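Local coordinates for protein putative tRNA synthase (Salmonella typhimurium, PDB 3DQQ) that probably catalyses the ATP-dependent phosphorylation of 3-oxo-tetronate to 3-oxo-tetronate 4-phosphate, as a member of the four-carbon acid sugar kinase family, at residues G258-M263 with A331-H336; Q266-Y271 with S410-A415; V280-C285 with H336-L341; T290-A295 with F342-A347; T355-A360 with A395-A400. All blocks are in the same frame, centred on the assembly; numbering follows the deposited sequence.

Contact 1 (G258-M263 with A331-H336); sequences GSCSQM and ATEASH
The backbones of 258-263 and 331-336, both largely irregular here, come nearest where the CA atoms of Cys260 and Glu333 are 5.4 Å apart and those of Gly258 and Ala334 are 6.0 Å apart. Cys260 carries most of the contact. Its SG lies between the backbone N and the carbonyl carbon, chi1 43°, and packs against the root of Glu333, with SG 3.4 Å from Glu333 CB. A small, polarisable thiol suits this place, since it packs well against aliphatic carbon. Cys260 CB, in turn, lies 4.0 Å from Ala331 CB. It also meets the carbonyl of Thr332. Glu333 contributes only the root of its chain; the extended remainder carries the carboxylate away from 258-263. At the other end the CB of Ala334 rests 3.3 Å from Gly258 O, a compact methyl against the carbonyl of a residue that has no side chain to intervene. Thr332 O is also held by Thr319 OG1. Two serines shape the turn in 258-263: Ser259 OG accepts the backbone N-H of Ser261 at 3.3 Å, forming an ST turn, and Ser261 N-caps helix 262-271 while its OG also bonds to Gly404 O. Short hydroxyl side chains reach back to the main chain easily, which suits both roles. The segment thus links the end of strand 253-257 to the start of helix 262-271, a strand-loop-helix turn at the probable ATP site, where Ser259, Gly404 and, beside Gly258, Thr364 are expected to bind the nucleotide.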
# COMPACT_ATOMS: atom_id res chain seq x y z
N GLY A 258 -12.60 0.41 -9.05
CA GLY A 258 -12.10 1.37 -8.04
C GLY A 258 -10.84 0.96 -7.28
O GLY A 258 -10.15 1.80 -6.75
N SER A 259 -10.52 -0.33 -7.24
CA SER A 259 -9.34 -0.87 -6.58
C SER A 259 -8.00 -0.37 -7.13
O SER A 259 -7.81 -0.15 -8.35
CB SER A 259 -9.38 -2.41 -6.62
OG SER A 259 -8.22 -3.10 -6.10
N CYS A 260 -7.07 -0.24 -6.19
CA CYS A 260 -5.73 0.25 -6.42
C CYS A 260 -4.70 -0.85 -6.52
O CYS A 260 -3.54 -0.53 -6.67
CB CYS A 260 -5.28 1.22 -5.28
SG CYS A 260 -5.65 0.80 -3.43
N SER A 261 -5.11 -2.10 -6.47
CA SER A 261 -4.26 -3.22 -6.20
C SER A 261 -3.45 -3.74 -7.39
O SER A 261 -3.76 -3.44 -8.53
CB SER A 261 -5.13 -4.36 -5.66
OG SER A 261 -5.90 -4.97 -6.68
N GLN A 262 -2.44 -4.57 -7.12
CA GLN A 262 -1.63 -5.17 -8.17
C GLN A 262 -2.46 -5.97 -9.14
O GLN A 262 -2.30 -5.85 -10.35
CB GLN A 262 -0.48 -6.04 -7.59
CG GLN A 262 0.84 -5.14 -7.42
CD GLN A 262 2.14 -5.84 -6.81
OE1 GLN A 262 2.05 -6.86 -6.07
NE2 GLN A 262 3.34 -5.27 -7.14
N MET A 263 -3.38 -6.76 -8.61
CA MET A 263 -4.14 -7.63 -9.49
C MET A 263 -5.21 -6.84 -10.21
O MET A 263 -5.44 -7.06 -11.39
CB MET A 263 -4.74 -8.81 -8.74
CG MET A 263 -5.48 -9.77 -9.67
SD MET A 263 -4.43 -10.68 -10.84
CE MET A 263 -5.14 -10.23 -12.36
N ALA A 331 0.76 2.79 -4.78
CA ALA A 331 -0.68 2.95 -4.79
C ALA A 331 -1.15 3.83 -3.60
O ALA A 331 -0.42 4.05 -2.62
CB ALA A 331 -1.35 1.58 -4.76
N THR A 332 -2.35 4.40 -3.77
CA THR A 332 -3.14 5.05 -2.70
C THR A 332 -4.59 4.61 -3.03
O THR A 332 -4.96 4.62 -4.21
CB THR A 332 -2.97 6.61 -2.69
OG1 THR A 332 -3.80 7.19 -3.70
CG2 THR A 332 -1.47 7.04 -2.90
N GLU A 333 -5.39 4.19 -2.05
CA GLU A 333 -6.76 3.65 -2.39
C GLU A 333 -7.75 4.75 -2.86
O GLU A 333 -7.58 5.92 -2.48
CB GLU A 333 -7.35 2.80 -1.25
CG GLU A 333 -6.89 3.20 0.17
CD GLU A 333 -7.46 2.30 1.27
OE1 GLU A 333 -8.69 1.98 1.22
OE2 GLU A 333 -6.68 1.91 2.18
N ALA A 334 -8.75 4.37 -3.67
CA ALA A 334 -9.58 5.37 -4.37
C ALA A 334 -10.20 6.39 -3.42
O ALA A 334 -10.79 6.04 -2.42
CB ALA A 334 -10.65 4.71 -5.21
N SER A 335 -10.05 7.66 -3.74
CA SER A 335 -10.47 8.73 -2.84
C SER A 335 -11.97 8.81 -2.65
O SER A 335 -12.76 8.28 -3.46
CB SER A 335 -10.01 10.06 -3.38
OG SER A 335 -10.70 10.32 -4.55
N HIS A 336 -12.35 9.49 -1.57
CA HIS A 336 -13.74 9.73 -1.31
C HIS A 336 -14.44 10.35 -2.53
O HIS A 336 -15.55 9.97 -2.84
CB HIS A 336 -13.95 10.59 -0.04
CG HIS A 336 -15.39 10.98 0.16
ND1 HIS A 336 -15.91 12.19 -0.31
CD2 HIS A 336 -16.44 10.29 0.67
CE1 HIS A 336 -17.21 12.23 -0.06
NE2 HIS A 336 -17.56 11.09 0.54

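Contact 2 (Q266-Y271 with S410-A415); sequences QQVAFY and SFFIRA
Ser410, the residue just before helix 411-417, sets its CB 3.6 Å from CE2 of Phe270, and its small side chain lets that ring come in close; its OG is turned to Asp408 OD2. Phe411 follows with its CB 3.5 Å from NE2 of Gln267. The amide and the Phe411 ring are tilted 36° apart, and the same nitrogen of this buried glutamine is hydrogen-bonded to Asp408 O, in the loop ahead of the helix. Phe412 is the centre of the interface. It makes an edge-to-face pair with Tyr271, its edge toward the tyrosine face, with centroids 5.7 Å apart and planes at 73°. Its CB also makes a CH-pi contact over that face, while CE2 reaches Gln267 CB at 3.6 Å. The axes of segments 266-271 and 411-415 approach to 9.6 Å at an angle of 67°, and their helices lie on one side of the parallel strands of the nucleotide-binding domain: Phe412 presses on Met312, Val255 and Ile358, which suits a large apolar ring. Next, Ile413 runs CD1 to 3.6 Å from Phe270 CE2, while its CG1 sits in plane at the edge of Tyr271, 3.8 Å from CD2. The hydroxyl of Tyr271 is hydrogen-bonded to Ala310 O. Arg414 turns from the interface to Asp408 and Glu418, and the methyl of Ala415 lies against Ile358.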
# COMPACT_ATOMS: atom_id res chain seq x y z
N GLN A 266 -3.62 -5.36 -13.12
CA GLN A 266 -3.43 -6.29 -14.22
C GLN A 266 -4.70 -6.51 -14.99
O GLN A 266 -4.70 -6.54 -16.22
CB GLN A 266 -2.93 -7.63 -13.72
CG GLN A 266 -1.46 -7.65 -13.37
CD GLN A 266 -1.06 -8.99 -12.78
OE1 GLN A 266 -0.71 -9.08 -11.58
NE2 GLN A 266 -1.15 -10.05 -13.58
N GLN A 267 -5.80 -6.68 -14.25
CA GLN A 267 -7.13 -6.88 -14.85
C GLN A 267 -7.56 -5.70 -15.71
O GLN A 267 -8.12 -5.89 -16.77
CB GLN A 267 -8.16 -7.18 -13.76
CG GLN A 267 -7.95 -8.56 -13.11
CD GLN A 267 -8.51 -8.69 -11.68
OE1 GLN A 267 -8.71 -7.70 -10.97
NE2 GLN A 267 -8.73 -9.93 -11.25
N VAL A 268 -7.26 -4.47 -15.27
CA VAL A 268 -7.65 -3.28 -16.03
C VAL A 268 -6.78 -3.16 -17.27
O VAL A 268 -7.28 -2.91 -18.37
CB VAL A 268 -7.57 -1.99 -15.17
CG1 VAL A 268 -7.69 -0.75 -16.02
CG2 VAL A 268 -8.66 -2.01 -14.12
N ALA A 269 -5.48 -3.35 -17.09
CA ALA A 269 -4.52 -3.29 -18.21
C ALA A 269 -4.91 -4.30 -19.30
O ALA A 269 -4.89 -3.98 -20.49
CB ALA A 269 -3.13 -3.52 -17.72
N PHE A 270 -5.33 -5.50 -18.89
CA PHE A 270 -5.72 -6.56 -19.83
C PHE A 270 -7.03 -6.23 -20.52
O PHE A 270 -7.06 -6.08 -21.74
CB PHE A 270 -5.83 -7.89 -19.07
CG PHE A 270 -6.30 -9.05 -19.92
CD1 PHE A 270 -5.40 -9.73 -20.74
CD2 PHE A 270 -7.63 -9.47 -19.87
CE1 PHE A 270 -5.83 -10.81 -21.51
CE2 PHE A 270 -8.08 -10.56 -20.65
CZ PHE A 270 -7.17 -11.22 -21.48
N TYR A 271 -8.09 -6.09 -19.73
CA TYR A 271 -9.42 -5.81 -20.25
C TYR A 271 -9.51 -4.62 -21.19
O TYR A 271 -10.33 -4.63 -22.12
CB TYR A 271 -10.39 -5.58 -19.10
CG TYR A 271 -11.84 -5.58 -19.52
CD1 TYR A 271 -12.61 -4.43 -19.45
CD2 TYR A 271 -12.44 -6.75 -19.99
CE1 TYR A 271 -13.94 -4.43 -19.83
CE2 TYR A 271 -13.77 -6.77 -20.37
CZ TYR A 271 -14.52 -5.60 -20.29
OH TYR A 271 -15.84 -5.62 -20.68
N SER A 410 -7.77 -12.26 -16.44
CA SER A 410 -8.88 -12.12 -17.37
C SER A 410 -10.25 -12.07 -16.70
O SER A 410 -11.27 -12.22 -17.36
CB SER A 410 -8.82 -13.26 -18.38
OG SER A 410 -9.01 -14.49 -17.71
N PHE A 411 -10.28 -11.84 -15.39
CA PHE A 411 -11.53 -11.83 -14.64
C PHE A 411 -12.69 -11.12 -15.33
O PHE A 411 -13.78 -11.68 -15.46
CB PHE A 411 -11.30 -11.18 -13.30
CG PHE A 411 -12.55 -11.07 -12.45
CD1 PHE A 411 -13.06 -12.16 -11.80
CD2 PHE A 411 -13.17 -9.85 -12.27
CE1 PHE A 411 -14.18 -12.05 -11.01
CE2 PHE A 411 -14.28 -9.74 -11.49
CZ PHE A 411 -14.79 -10.85 -10.88
N PHE A 412 -12.46 -9.88 -15.77
CA PHE A 412 -13.52 -9.07 -16.33
C PHE A 412 -14.05 -9.65 -17.63
O PHE A 412 -15.22 -9.39 -18.00
CB PHE A 412 -13.04 -7.64 -16.62
CG PHE A 412 -12.63 -6.86 -15.42
CD1 PHE A 412 -13.33 -6.92 -14.25
CD2 PHE A 412 -11.57 -6.00 -15.49
CE1 PHE A 412 -12.94 -6.18 -13.15
CE2 PHE A 412 -11.18 -5.24 -14.37
CZ PHE A 412 -11.88 -5.34 -13.22
N ILE A 413 -13.21 -10.39 -18.36
CA ILE A 413 -13.71 -11.13 -19.52
C ILE A 413 -14.48 -12.38 -19.07
O ILE A 413 -15.60 -12.60 -19.52
CB ILE A 413 -12.62 -11.54 -20.51
CG1 ILE A 413 -12.03 -10.33 -21.19
CG2 ILE A 413 -13.19 -12.38 -21.60
CD1 ILE A 413 -11.19 -10.67 -22.37
N ARG A 414 -13.90 -13.17 -18.17
CA ARG A 414 -14.52 -14.44 -17.82
C ARG A 414 -15.88 -14.21 -17.25
O ARG A 414 -16.82 -14.89 -17.64
CB ARG A 414 -13.65 -15.27 -16.88
CG ARG A 414 -12.29 -15.62 -17.58
CD ARG A 414 -11.47 -16.74 -16.92
NE ARG A 414 -11.42 -16.57 -15.46
CZ ARG A 414 -12.25 -17.17 -14.60
NH1 ARG A 414 -13.21 -18.00 -15.00
NH2 ARG A 414 -12.09 -16.92 -13.31
N ALA A 415 -15.99 -13.20 -16.38
CA ALA A 415 -17.26 -12.80 -15.79
C ALA A 415 -18.39 -12.74 -16.82
O ALA A 415 -19.54 -12.98 -16.51
CB ALA A 415 -17.10 -11.45 -15.14

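Contact 3 (V280-C285 with H336-L341); sequences VDVARC and HAVEAL
Val280 and Leu341 reach toward each other tip to tip, with CG1 of the valine 3.7 Å from CD2 of the leucine, and they head the apolar part of this contact. The leucine CG is anti to its own backbone N (chi1 171°), which sends the branched end across to the loop. Val338, one turn earlier on the helix, offers its CG2 to two valines at once, 4.3 Å from Val280 CG1 and the same from Val282 CG2. Branched chains suit this junction because they are compact and have several methyls to share. Cys285 completes it, its SG lying 4.1 Å from Leu341 CB. Cys285 CB is 4.0 Å from Ala337 CB. The alanine lets the loop approach the helix, their CA atoms being 5.6 Å apart at this pair. The polar bonds act within the loop and shape it. Arg284 NH1 bridges to Asp281 OD2 at 2.9 Å, meeting the anti side of the oxygen, with the carboxylate oxygen lying in the guanidinium plane. Around the 3-10 turn, Arg284 N bonds to Asp281 O and Cys285 N to Val282 O, and the turn brings Cys285 round to face the helix, with Val282 alongside. The loop joins strand 277-279 to helix 288-304, and that helix packs alongside: Tyr294 OH accepts the N-H of Asp281, and the tyrosine side chain touches Leu341, which also meets Leu298. Val280 and Val338 both rest on Ala315 beyond strand 312-314, and His135 of the second subunit packs against Asp281 and Ala283.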
# COMPACT_ATOMS: atom_id res chain seq x y z
N VAL A 280 -11.32 7.58 -14.97
CA VAL A 280 -11.95 8.60 -14.19
C VAL A 280 -10.98 9.74 -13.92
O VAL A 280 -9.94 9.52 -13.31
CB VAL A 280 -12.39 8.03 -12.83
CG1 VAL A 280 -12.92 9.13 -11.96
CG2 VAL A 280 -13.40 6.94 -13.02
N ASP A 281 -11.32 10.96 -14.36
CA ASP A 281 -10.49 12.14 -14.08
C ASP A 281 -10.86 12.81 -12.76
O ASP A 281 -11.90 13.40 -12.60
CB ASP A 281 -10.53 13.16 -15.21
CG ASP A 281 -9.68 14.39 -14.92
OD1 ASP A 281 -8.55 14.29 -14.38
OD2 ASP A 281 -10.12 15.50 -15.21
N VAL A 282 -9.96 12.69 -11.82
CA VAL A 282 -10.10 13.30 -10.53
C VAL A 282 -10.35 14.81 -10.59
O VAL A 282 -11.11 15.31 -9.78
CB VAL A 282 -8.85 13.03 -9.70
CG1 VAL A 282 -8.99 13.65 -8.32
CG2 VAL A 282 -8.63 11.53 -9.60
N ALA A 283 -9.77 15.55 -11.54
CA ALA A 283 -10.09 16.99 -11.60
C ALA A 283 -11.56 17.24 -11.95
O ALA A 283 -12.01 18.36 -11.91
CB ALA A 283 -9.18 17.75 -12.55
N ARG A 284 -12.31 16.21 -12.26
CA ARG A 284 -13.73 16.40 -12.51
C ARG A 284 -14.62 15.81 -11.43
O ARG A 284 -15.83 15.71 -11.61
CB ARG A 284 -14.10 15.87 -13.90
CG ARG A 284 -13.56 16.74 -15.02
CD ARG A 284 -13.74 16.03 -16.36
NE ARG A 284 -13.59 16.92 -17.51
CZ ARG A 284 -12.42 17.43 -17.89
NH1 ARG A 284 -11.33 17.11 -17.26
NH2 ARG A 284 -12.33 18.24 -18.93
N CYS A 285 -14.02 15.45 -10.30
CA CYS A 285 -14.75 14.88 -9.14
C CYS A 285 -14.67 15.72 -7.86
O CYS A 285 -15.22 15.36 -6.83
CB CYS A 285 -14.17 13.51 -8.81
SG CYS A 285 -14.28 12.37 -10.15
N HIS A 336 -12.35 9.49 -1.57
CA HIS A 336 -13.74 9.73 -1.31
C HIS A 336 -14.44 10.35 -2.53
O HIS A 336 -15.55 9.97 -2.84
CB HIS A 336 -13.95 10.59 -0.04
CG HIS A 336 -15.39 10.98 0.16
ND1 HIS A 336 -15.91 12.19 -0.31
CD2 HIS A 336 -16.44 10.29 0.67
CE1 HIS A 336 -17.21 12.23 -0.06
NE2 HIS A 336 -17.56 11.09 0.54
N ALA A 337 -13.78 11.26 -3.24
CA ALA A 337 -14.43 11.95 -4.36
C ALA A 337 -14.72 11.00 -5.53
O ALA A 337 -15.77 11.05 -6.15
CB ALA A 337 -13.61 13.13 -4.83
N VAL A 338 -13.76 10.14 -5.83
CA VAL A 338 -13.99 9.08 -6.79
C VAL A 338 -15.10 8.12 -6.31
O VAL A 338 -16.00 7.80 -7.08
CB VAL A 338 -12.68 8.32 -7.10
CG1 VAL A 338 -12.96 7.06 -7.89
CG2 VAL A 338 -11.75 9.22 -7.87
N GLU A 339 -15.08 7.66 -5.06
CA GLU A 339 -16.21 6.83 -4.62
C GLU A 339 -17.55 7.57 -4.73
O GLU A 339 -18.51 7.02 -5.17
CB GLU A 339 -16.01 6.29 -3.19
CG GLU A 339 -14.78 5.34 -3.01
CD GLU A 339 -14.65 4.23 -4.11
OE1 GLU A 339 -15.40 3.25 -4.10
OE2 GLU A 339 -13.78 4.33 -5.00
N ALA A 340 -17.60 8.84 -4.38
CA ALA A 340 -18.82 9.60 -4.55
C ALA A 340 -19.25 9.58 -6.01
O ALA A 340 -20.45 9.54 -6.31
CB ALA A 340 -18.63 11.03 -4.06
N LEU A 341 -18.29 9.63 -6.94
CA LEU A 341 -18.65 9.62 -8.36
C LEU A 341 -19.28 8.28 -8.72
O LEU A 341 -20.37 8.26 -9.31
CB LEU A 341 -17.46 9.89 -9.28
CG LEU A 341 -17.78 9.67 -10.77
CD1 LEU A 341 -18.32 10.95 -11.43
CD2 LEU A 341 -16.58 9.13 -11.48

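Contact 4 (T290-A295 with F342-A347); sequences TREAYA and FSLLAA
Arg291 O accepts the helical N-H of Ala295 at 2.9 Å, and CD1 of Leu344 packs nearby, 4.0 Å from Arg291 O. This is the turn of helix 288-304 that lies against helix 336-351 in the nucleotide-binding domain. Helix 336-351 rests on strand 312-314, where Phe342 and Leu345 touch Ile313, and helix 288-304 packs beside it. The short segments run roughly in the same direction, with a crossing angle of -38° and axes 8.9 Å apart at their closest. Such an approach suits a small residue, and Ala295 supplies it: its CA is 4.8 Å from that of Leu345, and its CB touches Leu344 CB at 3.7 Å. Leu344 is the main bridging side chain. Its CG is anti to the carbonyl carbon (chi1 -65°), directing the branch toward helix 288-304, where CD1 lies 3.9 Å from Arg291 CB and 4.2 Å from the CG of Glu292. A leucine fits because it is long enough for one methyl, CD1, to reach both residues. The side chains of Arg291 and Glu292 contribute their CB and CG respectively; the bent arginine chain leads its charged end elsewhere, with NE weakly bonded to Cys285 O. Leu345, on the sheet side, keeps its CG anti to the backbone N and puts CD1 3.8 Å from Ala295 O.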
# COMPACT_ATOMS: atom_id res chain seq x y z
N THR A 290 -19.79 19.25 -10.20
CA THR A 290 -18.96 18.64 -11.19
C THR A 290 -19.17 17.14 -11.14
O THR A 290 -19.41 16.53 -12.16
CB THR A 290 -17.51 19.05 -11.06
OG1 THR A 290 -17.48 20.46 -10.93
CG2 THR A 290 -16.76 18.70 -12.32
N ARG A 291 -19.17 16.56 -9.97
CA ARG A 291 -19.46 15.12 -9.91
C ARG A 291 -20.77 14.73 -10.59
O ARG A 291 -20.84 13.76 -11.32
CB ARG A 291 -19.52 14.63 -8.47
CG ARG A 291 -18.27 14.08 -7.99
CD ARG A 291 -18.48 13.41 -6.65
NE ARG A 291 -17.66 14.15 -5.71
CZ ARG A 291 -18.12 14.97 -4.79
NH1 ARG A 291 -19.41 15.12 -4.59
NH2 ARG A 291 -17.25 15.61 -4.04
N GLU A 292 -21.82 15.48 -10.30
CA GLU A 292 -23.11 15.18 -10.83
C GLU A 292 -23.10 15.19 -12.34
O GLU A 292 -23.53 14.24 -12.98
CB GLU A 292 -24.13 16.14 -10.26
CG GLU A 292 -24.78 15.58 -8.95
CD GLU A 292 -25.24 16.70 -7.95
OE1 GLU A 292 -25.97 17.66 -8.38
OE2 GLU A 292 -24.85 16.61 -6.74
N ALA A 293 -22.55 16.25 -12.93
CA ALA A 293 -22.47 16.33 -14.38
C ALA A 293 -21.57 15.22 -14.96
O ALA A 293 -21.93 14.61 -15.97
CB ALA A 293 -22.02 17.67 -14.79
N TYR A 294 -20.45 14.92 -14.29
CA TYR A 294 -19.48 13.93 -14.80
C TYR A 294 -20.09 12.52 -14.79
O TYR A 294 -19.93 11.75 -15.73
CB TYR A 294 -18.16 13.99 -13.99
CG TYR A 294 -16.93 13.26 -14.56
CD1 TYR A 294 -16.69 13.17 -15.92
CD2 TYR A 294 -15.99 12.69 -13.72
CE1 TYR A 294 -15.56 12.53 -16.43
CE2 TYR A 294 -14.86 12.04 -14.22
CZ TYR A 294 -14.65 11.97 -15.58
OH TYR A 294 -13.54 11.34 -16.09
N ALA A 295 -20.82 12.21 -13.73
CA ALA A 295 -21.56 10.97 -13.65
C ALA A 295 -22.54 10.87 -14.81
O ALA A 295 -22.60 9.85 -15.49
CB ALA A 295 -22.28 10.89 -12.32
N PHE A 342 -18.60 7.19 -8.36
CA PHE A 342 -19.11 5.84 -8.65
C PHE A 342 -20.52 5.63 -8.11
O PHE A 342 -21.37 4.94 -8.71
CB PHE A 342 -18.18 4.78 -8.07
CG PHE A 342 -17.05 4.41 -8.97
CD1 PHE A 342 -17.28 3.96 -10.25
CD2 PHE A 342 -15.74 4.52 -8.55
CE1 PHE A 342 -16.22 3.62 -11.09
CE2 PHE A 342 -14.68 4.17 -9.40
CZ PHE A 342 -14.94 3.72 -10.67
N SER A 343 -20.77 6.23 -6.97
CA SER A 343 -22.09 6.18 -6.38
C SER A 343 -23.17 6.72 -7.32
O SER A 343 -24.13 6.02 -7.61
CB SER A 343 -22.10 6.97 -5.10
OG SER A 343 -23.36 6.86 -4.56
N LEU A 344 -22.99 7.96 -7.78
CA LEU A 344 -23.90 8.57 -8.71
C LEU A 344 -23.98 7.83 -10.06
O LEU A 344 -25.03 7.77 -10.72
CB LEU A 344 -23.47 9.98 -8.99
CG LEU A 344 -23.51 10.96 -7.83
CD1 LEU A 344 -22.53 12.13 -8.10
CD2 LEU A 344 -24.95 11.44 -7.63
N LEU A 345 -22.84 7.28 -10.47
CA LEU A 345 -22.71 6.69 -11.79
C LEU A 345 -23.54 5.40 -11.83
O LEU A 345 -24.29 5.15 -12.80
CB LEU A 345 -21.23 6.43 -12.08
CG LEU A 345 -20.87 5.74 -13.38
CD1 LEU A 345 -21.60 6.36 -14.53
CD2 LEU A 345 -19.37 5.80 -13.58
N ALA A 346 -23.45 4.62 -10.75
CA ALA A 346 -24.12 3.33 -10.67
C ALA A 346 -25.61 3.53 -10.74
O ALA A 346 -26.28 2.87 -11.51
CB ALA A 346 -23.75 2.58 -9.39
N ALA A 347 -26.13 4.47 -9.96
CA ALA A 347 -27.59 4.73 -10.01
C ALA A 347 -28.02 5.04 -11.45
O ALA A 347 -28.94 4.42 -11.97
CB ALA A 347 -28.01 5.85 -9.06

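Contact 5 (T355-A360 with A395-A400); sequences TRFIVA and APVSLA
The Phe357 ring has Ser398 O at its edge, near the ring plane and 4.1 Å from Phe357 CD2, while CG1 of Val397 comes in obliquely to the same CD2, also at 4.1 Å. The ring takes this place because CG is anti to its carbonyl carbon (chi1 -71°), leaning it back along the chain toward Val397. Phe357 and Leu399 share a face of the sheet, where a broad ring and a branched chain fill apolar space well, and the Phe357 ring reaches Ala346 of helix 336-351. Beneath them the backbones pair as adjacent parallel strands, with segments 356-360 and 398-400 inclined by only 16°. Parallel pairing shows in the alternating bonds. Ser398 N gives to Thr355 O at 2.8 Å, and Phe357 N to Ser398 O at 2.9 Å. Ala400 N then gives to Phe357 O at 2.9 Å, and Val359 N to Ala400 O at 3.0 Å, the straightest of the four at 173°. Strand 253-257 flanks 356-360 on its other edge, as expected in the parallel core of this nucleotide-binding domain. On the opposite face lie Arg356, Ile358, Ser398 and Ala400. CG of Arg356 is 4.0 Å from CB of Ser398, but their polar ends part: the guanidinium goes to Gly251 O and the serine OG to Asn391 OD1. Trp389 packs against the methyl of Ala400 and against Ile358, itself lying under helix 411-417.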
# COMPACT_ATOMS: atom_id res chain seq x y z
N THR A 355 -27.74 -3.76 -16.40
CA THR A 355 -28.35 -4.84 -15.66
C THR A 355 -27.30 -5.69 -14.90
O THR A 355 -27.62 -6.26 -13.88
CB THR A 355 -29.21 -5.70 -16.63
OG1 THR A 355 -30.22 -6.37 -15.90
CG2 THR A 355 -28.40 -6.74 -17.32
N ARG A 356 -26.07 -5.75 -15.40
CA ARG A 356 -24.98 -6.48 -14.81
C ARG A 356 -23.81 -5.57 -14.46
O ARG A 356 -23.29 -4.90 -15.32
CB ARG A 356 -24.48 -7.50 -15.81
CG ARG A 356 -25.41 -8.68 -15.94
CD ARG A 356 -24.81 -9.77 -16.82
NE ARG A 356 -24.88 -9.31 -18.20
CZ ARG A 356 -24.06 -9.66 -19.17
NH1 ARG A 356 -23.05 -10.52 -18.99
NH2 ARG A 356 -24.26 -9.16 -20.37
N PHE A 357 -23.38 -5.58 -13.21
CA PHE A 357 -22.33 -4.70 -12.74
C PHE A 357 -21.15 -5.52 -12.24
O PHE A 357 -21.25 -6.23 -11.24
CB PHE A 357 -22.85 -3.88 -11.59
CG PHE A 357 -23.83 -2.84 -11.98
CD1 PHE A 357 -23.48 -1.51 -11.98
CD2 PHE A 357 -25.12 -3.18 -12.35
CE1 PHE A 357 -24.42 -0.52 -12.35
CE2 PHE A 357 -26.05 -2.20 -12.72
CZ PHE A 357 -25.69 -0.87 -12.71
N ILE A 358 -20.02 -5.42 -12.93
CA ILE A 358 -18.82 -6.10 -12.54
C ILE A 358 -17.98 -5.05 -11.81
O ILE A 358 -17.56 -4.08 -12.40
CB ILE A 358 -18.10 -6.67 -13.79
CG1 ILE A 358 -19.06 -7.60 -14.54
CG2 ILE A 358 -16.80 -7.40 -13.41
CD1 ILE A 358 -18.61 -7.99 -15.96
N VAL A 359 -17.76 -5.22 -10.51
CA VAL A 359 -17.16 -4.16 -9.72
C VAL A 359 -15.88 -4.67 -9.06
O VAL A 359 -15.86 -5.75 -8.47
CB VAL A 359 -18.15 -3.65 -8.66
CG1 VAL A 359 -17.55 -2.51 -7.85
CG2 VAL A 359 -19.46 -3.25 -9.32
N ALA A 360 -14.79 -3.90 -9.19
CA ALA A 360 -13.51 -4.22 -8.56
C ALA A 360 -13.25 -3.22 -7.43
O ALA A 360 -13.32 -2.00 -7.62
CB ALA A 360 -12.40 -4.15 -9.57
N ALA A 395 -34.28 -5.66 -6.92
CA ALA A 395 -34.02 -4.87 -8.08
C ALA A 395 -33.60 -5.92 -9.06
O ALA A 395 -33.02 -6.94 -8.68
CB ALA A 395 -32.92 -3.86 -7.81
N PRO A 396 -33.91 -5.73 -10.33
CA PRO A 396 -33.48 -6.70 -11.35
C PRO A 396 -32.05 -6.38 -11.81
O PRO A 396 -31.84 -5.86 -12.90
CB PRO A 396 -34.48 -6.46 -12.47
CG PRO A 396 -34.79 -4.96 -12.35
CD PRO A 396 -34.67 -4.60 -10.90
N VAL A 397 -31.08 -6.69 -10.95
CA VAL A 397 -29.71 -6.31 -11.13
C VAL A 397 -28.84 -7.48 -10.72
O VAL A 397 -29.17 -8.17 -9.79
CB VAL A 397 -29.46 -5.09 -10.24
CG1 VAL A 397 -27.97 -4.88 -9.98
CG2 VAL A 397 -30.10 -3.86 -10.87
N SER A 398 -27.74 -7.69 -11.42
CA SER A 398 -26.80 -8.76 -11.13
C SER A 398 -25.46 -8.12 -10.87
O SER A 398 -25.08 -7.19 -11.58
CB SER A 398 -26.66 -9.70 -12.32
OG SER A 398 -27.87 -10.38 -12.60
N LEU A 399 -24.73 -8.64 -9.89
CA LEU A 399 -23.49 -8.03 -9.43
C LEU A 399 -22.40 -9.09 -9.40
O LEU A 399 -22.68 -10.23 -9.05
CB LEU A 399 -23.70 -7.51 -8.02
CG LEU A 399 -24.29 -6.12 -7.73
CD1 LEU A 399 -25.36 -5.76 -8.66
CD2 LEU A 399 -24.83 -6.09 -6.33
N ALA A 400 -21.18 -8.74 -9.76
CA ALA A 400 -20.04 -9.59 -9.47
C ALA A 400 -19.04 -8.70 -8.77
O ALA A 400 -18.41 -7.88 -9.41
CB ALA A 400 -19.47 -10.15 -10.72

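Along the chain, 258-263 opens contact 1 just after strand 253-257. Contact 2 opens at 266-271, on the helix that follows. Contacts 3 and 4 begin at 280-285 and 290-295; contact 1 then closes at 331-336, and 336-341 and 342-347 close the other two, so all three cross. Contact 5, from 355-360 to 395-400, follows them in series, and contact 2 closes last at 410-415, enclosing contacts 3, 4 and 5 while crossing contact 1. Contacts 2 and 4 tie helices on opposite sides of the parallel strands that contact 5 pairs: Ile358 meets Phe412, while Phe357 meets Ala346. Gly258 and Ser259 join contact 1 to Ala360.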